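Long-range contacts in BH1478 protein (Bacillus halodurans, PDB 2QUP), which is of unknown function, belongs to the DUF327 family and folds as an antiparallel bundle of four long helices: residues E64-Y69 / D114-V119; S48-Q53 / E71-F76; K106-K111 / K137-N142. All blocks are in the same frame, centred on the assembly; numbering follows the deposited sequence.

Contact 1. Residues E64-Y69 / D114-V119; sequences EELRKY and DLTDAV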
loop_
_atom_site.group_PDB
_atom_site.type_symbol
_atom_site.label_atom_id
_atom_site.label_comp_id
_atom_site.label_asym_id
_atom_site.label_seq_id
_atom_site.Cartn_x
_atom_site.Cartn_y
_atom_site.Cartn_z
ATOM N N GLU A 64 0.439 16.557 10.353
ATOM C CA GLU A 64 -0.784 15.916 10.778
ATOM C C GLU A 64 -1.394 15.045 9.673
ATOM O O GLU A 64 -1.932 13.971 9.941
ATOM C CB GLU A 64 -1.778 16.964 11.241
ATOM C CG GLU A 64 -3.142 16.390 11.704
ATOM C CD GLU A 64 -4.238 17.457 11.746
ATOM O OE1 GLU A 64 -5.333 17.173 12.292
ATOM O OE2 GLU A 64 -4.005 18.578 11.224
ATOM N N GLU A 65 -1.321 15.500 8.428
ATOM C CA GLU A 65 -1.896 14.717 7.334
ATOM C C GLU A 65 -0.945 13.602 6.894
ATOM O O GLU A 65 -1.393 12.524 6.519
ATOM C CB GLU A 65 -2.381 15.592 6.142
ATOM C CG GLU A 65 -3.566 16.610 6.458
ATOM C CD GLU A 65 -4.660 16.065 7.409
ATOM O OE1 GLU A 65 -5.129 16.812 8.288
ATOM O OE2 GLU A 65 -5.066 14.905 7.250
ATOM N N LEU A 66 0.362 13.873 6.972
ATOM C CA LEU A 66 1.411 12.859 6.834
ATOM C C LEU A 66 1.249 11.697 7.829
ATOM O O LEU A 66 1.251 10.527 7.447
ATOM C CB LEU A 66 2.803 13.498 6.936
ATOM C CG LEU A 66 4.001 12.613 6.574
ATOM C CD1 LEU A 66 4.092 12.243 5.084
ATOM C CD2 LEU A 66 5.276 13.245 7.030
ATOM N N ARG A 67 1.080 12.025 9.091
ATOM C CA ARG A 67 0.853 11.014 10.110
ATOM C C ARG A 67 -0.293 10.078 9.700
ATOM O O ARG A 67 -0.121 8.853 9.704
ATOM C CB ARG A 67 0.549 11.670 11.462
ATOM C CG ARG A 67 1.766 11.942 12.359
ATOM C CD ARG A 67 1.504 13.020 13.449
ATOM N NE ARG A 67 0.136 13.009 13.974
ATOM C CZ ARG A 67 -0.574 14.098 14.278
ATOM N NH1 ARG A 67 -0.063 15.314 14.137
ATOM N NH2 ARG A 67 -1.806 13.969 14.745
ATOM N N LYS A 68 -1.441 10.647 9.326
ATOM C CA LYS A 68 -2.613 9.846 8.968
ATOM C C LYS A 68 -2.367 9.003 7.706
ATOM O O LYS A 68 -2.771 7.853 7.642
ATOM C CB LYS A 68 -3.875 10.715 8.841
ATOM C CG LYS A 68 -5.102 9.944 8.365
ATOM C CD LYS A 68 -6.428 10.484 8.877
ATOM C CE LYS A 68 -7.575 9.607 8.391
ATOM N NZ LYS A 68 -7.309 8.176 8.694
ATOM N N TYR A 69 -1.676 9.580 6.730
ATOM C CA TYR A 69 -1.284 8.898 5.484
ATOM C C TYR A 69 -0.423 7.655 5.730
ATOM O O TYR A 69 -0.757 6.547 5.289
ATOM C CB TYR A 69 -0.491 9.876 4.593
ATOM C CG TYR A 69 -0.088 9.260 3.270
ATOM C CD1 TYR A 69 -1.042 8.989 2.292
ATOM C CD2 TYR A 69 1.240 8.921 3.006
ATOM C CE1 TYR A 69 -0.685 8.413 1.077
ATOM C CE2 TYR A 69 1.605 8.331 1.798
ATOM C CZ TYR A 69 0.638 8.092 0.839
ATOM O OH TYR A 69 0.993 7.522 -0.355
ATOM N N ASP A 114 11.362 9.479 1.893
ATOM C CA ASP A 114 11.609 10.593 0.962
ATOM C C ASP A 114 10.461 11.592 0.908
ATOM O O ASP A 114 10.644 12.784 0.599
ATOM C CB ASP A 114 11.849 10.053 -0.443
ATOM C CG ASP A 114 13.229 9.469 -0.613
ATOM O OD1 ASP A 114 13.486 8.924 -1.701
ATOM O OD2 ASP A 114 14.053 9.555 0.330
ATOM N N LEU A 115 9.278 11.076 1.191
ATOM C CA LEU A 115 8.069 11.863 1.265
ATOM C C LEU A 115 8.044 12.713 2.527
ATOM O O LEU A 115 7.773 13.904 2.449
ATOM C CB LEU A 115 6.838 10.936 1.239
ATOM C CG LEU A 115 5.460 11.577 1.378
ATOM C CD1 LEU A 115 5.138 12.454 0.171
ATOM C CD2 LEU A 115 4.407 10.507 1.540
ATOM N N THR A 116 8.300 12.086 3.681
ATOM C CA THR A 116 8.532 12.786 4.930
ATOM C C THR A 116 9.459 13.979 4.796
ATOM O O THR A 116 9.137 15.073 5.241
ATOM C CB THR A 116 9.014 11.845 6.013
ATOM O OG1 THR A 116 8.139 10.715 6.049
ATOM C CG2 THR A 116 8.942 12.526 7.368
ATOM N N ASP A 117 10.578 13.770 4.126
ATOM C CA ASP A 117 11.524 14.825 3.860
ATOM C C ASP A 117 10.925 15.979 3.083
ATOM O O ASP A 117 11.141 17.148 3.419
ATOM C CB ASP A 117 12.703 14.250 3.104
ATOM C CG ASP A 117 14.001 14.599 3.745
ATOM O OD1 ASP A 117 14.248 14.143 4.890
ATOM O OD2 ASP A 117 14.764 15.356 3.108
ATOM N N ALA A 118 10.170 15.641 2.044
ATOM C CA ALA A 118 9.630 16.625 1.118
ATOM C C ALA A 118 8.553 17.466 1.804
ATOM O O ALA A 118 8.421 18.659 1.551
ATOM C CB ALA A 118 9.060 15.925 -0.091
ATOM N N VAL A 119 7.800 16.822 2.687
ATOM C CA VAL A 119 6.784 17.470 3.498
ATOM C C VAL A 119 7.436 18.337 4.588
ATOM O O VAL A 119 6.930 19.409 4.927
ATOM C CB VAL A 119 5.802 16.387 4.094
ATOM C CG1 VAL A 119 4.925 16.946 5.195
ATOM C CG2 VAL A 119 4.942 15.792 2.994
#

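Contact 2. Residues S48-Q53 / E71-F76; sequences SKIDDQ and ELVKEF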
loop_
_atom_site.group_PDB
_atom_site.type_symbol
_atom_site.label_atom_id
_atom_site.label_comp_id
_atom_site.label_asym_id
_atom_site.label_seq_id
_atom_site.Cartn_x
_atom_site.Cartn_y
_atom_site.Cartn_z
ATOM N N SER A 48 -8.913 3.004 -0.951
ATOM C CA SER A 48 -9.824 4.128 -1.143
ATOM C C SER A 48 -9.525 5.240 -0.138
ATOM O O SER A 48 -9.383 6.408 -0.522
ATOM C CB SER A 48 -11.286 3.668 -1.025
ATOM O OG SER A 48 -11.735 3.062 -2.227
ATOM N N LYS A 49 -9.428 4.868 1.142
ATOM C CA LYS A 49 -8.935 5.747 2.209
ATOM C C LYS A 49 -7.551 6.318 1.895
ATOM O O LYS A 49 -7.335 7.519 1.954
ATOM C CB LYS A 49 -8.856 4.970 3.505
ATOM C CG LYS A 49 -10.217 4.629 4.068
ATOM C CD LYS A 49 -10.052 3.791 5.327
ATOM C CE LYS A 49 -11.366 3.657 6.049
ATOM N NZ LYS A 49 -12.083 2.461 5.562
ATOM N N ILE A 50 -6.629 5.450 1.525
ATOM C CA ILE A 50 -5.278 5.874 1.159
ATOM C C ILE A 50 -5.278 6.905 0.029
ATOM O O ILE A 50 -4.544 7.891 0.103
ATOM C CB ILE A 50 -4.376 4.656 0.841
ATOM C CG1 ILE A 50 -4.130 3.822 2.101
ATOM C CG2 ILE A 50 -3.019 5.078 0.356
ATOM C CD1 ILE A 50 -3.423 2.519 1.797
ATOM N N ASP A 51 -6.102 6.691 -0.995
ATOM C CA ASP A 51 -6.247 7.660 -2.101
ATOM C C ASP A 51 -6.735 9.026 -1.619
ATOM O O ASP A 51 -6.228 10.070 -2.033
ATOM C CB ASP A 51 -7.253 7.148 -3.134
ATOM C CG ASP A 51 -6.655 6.160 -4.087
ATOM O OD1 ASP A 51 -5.428 6.200 -4.310
ATOM O OD2 ASP A 51 -7.422 5.337 -4.623
ATOM N N ASP A 52 -7.739 9.003 -0.751
ATOM C CA ASP A 52 -8.343 10.228 -0.217
ATOM C C ASP A 52 -7.384 10.987 0.702
ATOM O O ASP A 52 -7.341 12.229 0.705
ATOM C CB ASP A 52 -9.606 9.888 0.584
ATOM C CG ASP A 52 -10.772 9.522 -0.292
ATOM O OD1 ASP A 52 -10.806 9.974 -1.457
ATOM O OD2 ASP A 52 -11.659 8.779 0.199
ATOM N N GLN A 53 -6.619 10.232 1.489
ATOM C CA GLN A 53 -5.709 10.829 2.439
ATOM C C GLN A 53 -4.465 11.344 1.702
ATOM O O GLN A 53 -3.815 12.268 2.150
ATOM C CB GLN A 53 -5.349 9.806 3.527
ATOM C CG GLN A 53 -4.512 10.351 4.689
ATOM C CD GLN A 53 -5.013 11.668 5.264
ATOM O OE1 GLN A 53 -6.162 11.780 5.672
ATOM N NE2 GLN A 53 -4.134 12.658 5.330
ATOM N N GLU A 71 0.078 6.096 8.504
ATOM C CA GLU A 71 -0.564 5.067 9.315
ATOM C C GLU A 71 -1.484 4.164 8.497
ATOM O O GLU A 71 -1.614 2.983 8.811
ATOM C CB GLU A 71 -1.242 5.647 10.557
ATOM C CG GLU A 71 -0.258 5.895 11.729
ATOM C CD GLU A 71 0.093 4.624 12.509
ATOM O OE1 GLU A 71 1.212 4.092 12.331
ATOM O OE2 GLU A 71 -0.753 4.157 13.302
ATOM N N LEU A 72 -2.077 4.701 7.435
ATOM C CA LEU A 72 -2.866 3.916 6.517
ATOM C C LEU A 72 -1.969 3.048 5.635
ATOM O O LEU A 72 -2.262 1.873 5.413
ATOM C CB LEU A 72 -3.755 4.838 5.672
ATOM C CG LEU A 72 -4.936 5.535 6.337
ATOM C CD1 LEU A 72 -5.601 6.422 5.319
ATOM C CD2 LEU A 72 -5.951 4.515 6.867
ATOM N N VAL A 73 -0.880 3.636 5.121
ATOM C CA VAL A 73 -0.023 2.949 4.190
ATOM C C VAL A 73 0.644 1.767 4.883
ATOM O O VAL A 73 0.658 0.652 4.347
ATOM C CB VAL A 73 1.056 3.890 3.601
ATOM C CG1 VAL A 73 2.119 3.058 2.925
ATOM C CG2 VAL A 73 0.431 4.800 2.579
ATOM N N LYS A 74 1.145 2.018 6.087
ATOM C CA LYS A 74 1.739 0.989 6.956
ATOM C C LYS A 74 0.760 -0.148 7.254
ATOM O O LYS A 74 1.147 -1.320 7.340
ATOM C CB LYS A 74 2.238 1.625 8.267
ATOM C CG LYS A 74 3.118 0.749 9.168
ATOM C CD LYS A 74 3.799 1.593 10.253
ATOM C CE LYS A 74 4.348 0.729 11.393
ATOM N NZ LYS A 74 4.439 1.464 12.700
ATOM N N GLU A 75 -0.517 0.182 7.420
ATOM C CA GLU A 75 -1.536 -0.867 7.620
ATOM C C GLU A 75 -1.797 -1.723 6.366
ATOM O O GLU A 75 -2.050 -2.929 6.460
ATOM C CB GLU A 75 -2.852 -0.258 8.061
ATOM C CG GLU A 75 -3.899 -1.308 8.415
ATOM C CD GLU A 75 -5.242 -0.711 8.684
ATOM O OE1 GLU A 75 -6.157 -1.458 9.114
ATOM O OE2 GLU A 75 -5.373 0.512 8.467
ATOM N N PHE A 76 -1.768 -1.071 5.208
ATOM C CA PHE A 76 -1.922 -1.717 3.917
ATOM C C PHE A 76 -0.790 -2.706 3.665
ATOM O O PHE A 76 -1.062 -3.853 3.341
ATOM C CB PHE A 76 -1.932 -0.667 2.791
ATOM C CG PHE A 76 -2.337 -1.213 1.444
ATOM C CD1 PHE A 76 -3.637 -1.024 0.966
ATOM C CD2 PHE A 76 -1.415 -1.916 0.644
ATOM C CE1 PHE A 76 -4.027 -1.531 -0.301
ATOM C CE2 PHE A 76 -1.793 -2.438 -0.613
ATOM C CZ PHE A 76 -3.090 -2.231 -1.104
#

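Contact 3. Residues K106-K111 / K137-N142; sequences KEVDRK and KGLLIN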
loop_
_atom_site.group_PDB
_atom_site.type_symbol
_atom_site.label_atom_id
_atom_site.label_comp_id
_atom_site.label_asym_id
_atom_site.label_seq_id
_atom_site.Cartn_x
_atom_site.Cartn_y
_atom_site.Cartn_z
ATOM N N LYS A 106 10.484 -2.900 0.523
ATOM C CA LYS A 106 11.670 -2.088 0.736
ATOM C C LYS A 106 11.675 -0.780 -0.052
ATOM O O LYS A 106 12.122 0.253 0.457
ATOM C CB LYS A 106 12.953 -2.913 0.554
ATOM C CG LYS A 106 13.095 -4.050 1.636
ATOM C CD LYS A 106 14.483 -4.731 1.696
ATOM C CE LYS A 106 14.897 -5.336 0.348
ATOM N NZ LYS A 106 14.702 -6.814 0.271
ATOM N N GLU A 107 11.148 -0.797 -1.267
ATOM C CA GLU A 107 11.058 0.433 -2.062
ATOM C C GLU A 107 9.980 1.384 -1.563
ATOM O O GLU A 107 10.103 2.594 -1.735
ATOM C CB GLU A 107 10.790 0.120 -3.524
ATOM C CG GLU A 107 12.005 0.186 -4.431
ATOM C CD GLU A 107 12.678 1.550 -4.441
ATOM O OE1 GLU A 107 13.931 1.589 -4.395
ATOM O OE2 GLU A 107 11.961 2.575 -4.501
ATOM N N VAL A 108 8.915 0.829 -0.974
ATOM C CA VAL A 108 7.854 1.606 -0.359
ATOM C C VAL A 108 8.432 2.389 0.819
ATOM O O VAL A 108 8.233 3.603 0.907
ATOM C CB VAL A 108 6.653 0.699 0.152
ATOM C CG1 VAL A 108 5.714 1.504 1.029
ATOM C CG2 VAL A 108 5.845 0.145 -1.010
ATOM N N ASP A 109 9.147 1.678 1.703
ATOM C CA ASP A 109 9.826 2.276 2.848
ATOM C C ASP A 109 10.735 3.424 2.394
ATOM O O ASP A 109 10.615 4.529 2.905
ATOM C CB ASP A 109 10.641 1.212 3.583
ATOM C CG ASP A 109 11.163 1.697 4.925
ATOM O OD1 ASP A 109 12.350 2.056 4.998
ATOM O OD2 ASP A 109 10.397 1.703 5.915
ATOM N N ARG A 110 11.607 3.165 1.424
ATOM C CA ARG A 110 12.470 4.207 0.830
ATOM C C ARG A 110 11.684 5.457 0.449
ATOM O O ARG A 110 12.044 6.564 0.856
ATOM C CB ARG A 110 13.133 3.673 -0.420
ATOM C CG ARG A 110 14.588 3.263 -0.257
ATOM C CD ARG A 110 15.474 3.922 -1.307
ATOM N NE ARG A 110 14.855 3.989 -2.638
ATOM C CZ ARG A 110 14.664 5.108 -3.344
ATOM N NH1 ARG A 110 15.035 6.287 -2.865
ATOM N NH2 ARG A 110 14.097 5.050 -4.541
ATOM N N LYS A 111 10.609 5.260 -0.326
ATOM C CA LYS A 111 9.718 6.336 -0.772
ATOM C C LYS A 111 8.994 7.107 0.341
ATOM O O LYS A 111 8.868 8.322 0.258
ATOM C CB LYS A 111 8.709 5.824 -1.821
ATOM C CG LYS A 111 9.281 5.512 -3.226
ATOM C CD LYS A 111 10.279 6.577 -3.716
ATOM C CE LYS A 111 10.884 6.217 -5.076
ATOM N NZ LYS A 111 11.957 7.179 -5.526
ATOM N N LYS A 137 1.485 4.414 -4.260
ATOM C CA LYS A 137 0.292 3.602 -4.594
ATOM C C LYS A 137 0.640 2.564 -5.658
ATOM O O LYS A 137 0.265 1.401 -5.531
ATOM C CB LYS A 137 -0.856 4.468 -5.112
ATOM C CG LYS A 137 -2.105 3.682 -5.471
ATOM C CD LYS A 137 -3.058 4.448 -6.368
ATOM C CE LYS A 137 -4.364 3.651 -6.517
ATOM N NZ LYS A 137 -5.507 4.487 -6.991
ATOM N N GLY A 138 1.397 2.981 -6.678
ATOM C CA GLY A 138 1.893 2.065 -7.702
ATOM C C GLY A 138 2.706 0.900 -7.171
ATOM O O GLY A 138 2.496 -0.242 -7.567
ATOM N N LEU A 139 3.624 1.177 -6.256
ATOM C CA LEU A 139 4.299 0.114 -5.537
ATOM C C LEU A 139 3.311 -0.714 -4.683
ATOM O O LEU A 139 3.369 -1.951 -4.672
ATOM C CB LEU A 139 5.431 0.693 -4.694
ATOM C CG LEU A 139 6.533 1.406 -5.501
ATOM C CD1 LEU A 139 7.438 2.236 -4.605
ATOM C CD2 LEU A 139 7.340 0.405 -6.275
ATOM N N LEU A 140 2.400 -0.044 -4.001
ATOM C CA LEU A 140 1.517 -0.729 -3.022
ATOM C C LEU A 140 0.636 -1.819 -3.603
ATOM O O LEU A 140 0.419 -2.892 -2.994
ATOM C CB LEU A 140 0.617 0.289 -2.329
ATOM C CG LEU A 140 1.160 1.120 -1.159
ATOM C CD1 LEU A 140 0.067 2.040 -0.665
ATOM C CD2 LEU A 140 1.706 0.279 -0.011
ATOM N N ILE A 141 0.066 -1.525 -4.763
ATOM C CA ILE A 141 -0.850 -2.473 -5.393
ATOM C C ILE A 141 -0.103 -3.699 -5.944
ATOM O O ILE A 141 -0.689 -4.759 -6.128
ATOM C CB ILE A 141 -1.741 -1.796 -6.477
ATOM C CG1 ILE A 141 -0.885 -1.134 -7.556
ATOM C CG2 ILE A 141 -2.690 -0.766 -5.862
ATOM C CD1 ILE A 141 -1.683 -0.541 -8.698
ATOM N N ASN A 142 1.193 -3.544 -6.208
ATOM C CA ASN A 142 2.027 -4.657 -6.653
ATOM C C ASN A 142 2.498 -5.604 -5.548
ATOM O O ASN A 142 3.144 -6.605 -5.846
ATOM C CB ASN A 142 3.260 -4.140 -7.356
ATOM C CG ASN A 142 2.945 -3.398 -8.627
ATOM O OD1 ASN A 142 1.938 -3.645 -9.278
ATOM N ND2 ASN A 142 3.828 -2.488 -8.996
#

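Contact 1. Residues E64-Y69 / D114-V119
Leu66 and Leu115 meet because each swings its CG anti to its own backbone N, with chi1 of -170° and 177°, which directs it across the interface of helix 63-88 and helix 98-120. The two side chains pass alongside one another, pointing oppositely, leaving Leu66 CD1 at 4.0 Å from Leu115 CD2. The other branch of Leu66 reaches across: its CD2 lies 3.8 Å from Thr116 CG2 and 4.1 Å from Val119 CG1, wedged between residues nearly one helical turn apart. Tyr69, one turn along from Leu66, extends this face, and Leu115 CD2 comes obliquely to its ring at 3.6 Å from CE2. The leucine branches and the tyrosine ring span a wide separation, the local axes standing 11.0 Å apart and running almost antiparallel at 167°. Met132 of helix 126-144 also touches Leu115, and Leu57 of helix 27-60 covers Leu66, so both neighbouring helices help to enclose this contact. Thr116 divides its chemistry: the methyl packs on Leu66, while OG1 is hydrogen-bonded to Lys70 NZ and Leu112 O. Cohesion between the two segments rests on burial of hydrocarbon, and the threonine hydroxyl can border that apolar layer because its polar needs are met elsewhere.

Contact 2. Residues S48-Q53 / E71-F76
Leu72 is the principal bump on the 71-76 segment, and the hollow that takes it lies on helix 27-60 between Lys49, Ile50 and Gln53, with Leu46 one turn back completing the rim. Its CD1 methyl enters the hollow, 3.8 Å from Gln53 CB and 3.9 Å from the carbonyl oxygen Lys49 O. Lys49 also contributes the base of its chain to the wall, while the rest of it leads away from the partner helix. On the other flank Ile50 runs antiparallel past Leu72, with Ile50 CG1 at 3.7 Å from Leu72 CB.

Ile50 is in turn a bump that enters the surface of helix 63-88. Its CG1 branch is anti to the carbonyl carbon (chi1 -67°) and continues extended, which carries CD1 into the hollow formed by Tyr69, Leu72, Val73 and Phe76. There CD1 comes obliquely to the Phe76 ring, 3.6 Å from Phe76 CD1, and also rests near that residue's CB. The second branch is spent differently: Ile50 CG2 stands 4.1 Å from Val73 CG2, the two side chains crossing at about a right angle. Leu140 of helix 126-144 covers Val73 and Phe76, so the floor of this hollow belongs to the shared interior of the protein.

Each side therefore supplies a knob and receives one, and the backbones come close, with Ile50 CA and Leu72 CA 6.2 Å apart. The local axes approach to 9.7 Å at a signed crossing angle of -152°. Leu72 seated among Leu46, Lys49, Ile50 and Gln53, spaced three, four and seven along the helix, is classic knobs-into-holes packing, the mode of coiled coils and of antiparallel helical bundles such as the four-helix fold of this chain.

Contact 3. Residues K106-K111 / K137-N142
Val108 and Leu139 lie alongside each other, pointing oppositely, with Val108 CG2 3.7 Å from Leu139 CB, in the seam that joins the last two helices of an up-and-down four-helix bundle. Here helices 98-120 and 126-144 run nearly antiparallel, their local axes 9.6 Å apart. Leu139 holds its CG anti to the carbonyl carbon (chi1 -62°), with CD1 extended beyond it (chi2 166°), which brings CD1 over helix 98-120, 3.9 Å from Glu107 O. The same methyl faces Glu107 CB, and meets Lys111 CG at 4.0 Å where the lysine chain crosses Leu139 at about a right angle. More loosely, Val108 CG2 looks toward Leu140 CD2 at 4.3 Å; Leu140 turns to the bundle interior, touching Val73, Phe76 and Val77 of helix 63-88. The apolar strip gives way to charge on the outer side of Leu139, where Glu107 lends its CB to the packing and its carboxylate to Arg110. With an alanine at Glu107 the guanidinium of Arg110 would probably lose its carboxylate mate, left with a long, weak ion pair to Asp114 and less fixed in its rotation. That salt bridge is side-on, one nitrogen to each oxygen: Arg110 NE points almost straight at Glu107 OE1, 3.1 Å away and in the guanidinium plane, while Arg110 NH2 reaches the syn lone pair of Glu107 OE2 at 3.3 Å, tilted 31° from that plane.

In the fold
The contacts follow three successive helix pairings of one bundle. Contacts 1 and 2 share helix 63-88, their centres 12 Å apart, and are joined by a probable hydrogen bond from Gln53 NE2 to Glu65 OE2 (3.1 Å). Contacts 2 and 3, also 12 Å apart, meet through the salt bridge Lys137 NZ to Asp51 OD2 (3.2 Å), which ties the first helix to the last, and through Phe76 of the second helix packing on Leu140. Contacts 1 and 3, with centres about 15 Å apart, are joined through the continuous helix 98-120. Glycerol, probably from the crystallisation liquor, lies about 4 Å from the Thr116 side chain, and a glycerol is hydrogen-bonded to Asp109 OD2; neither establishes a functional site.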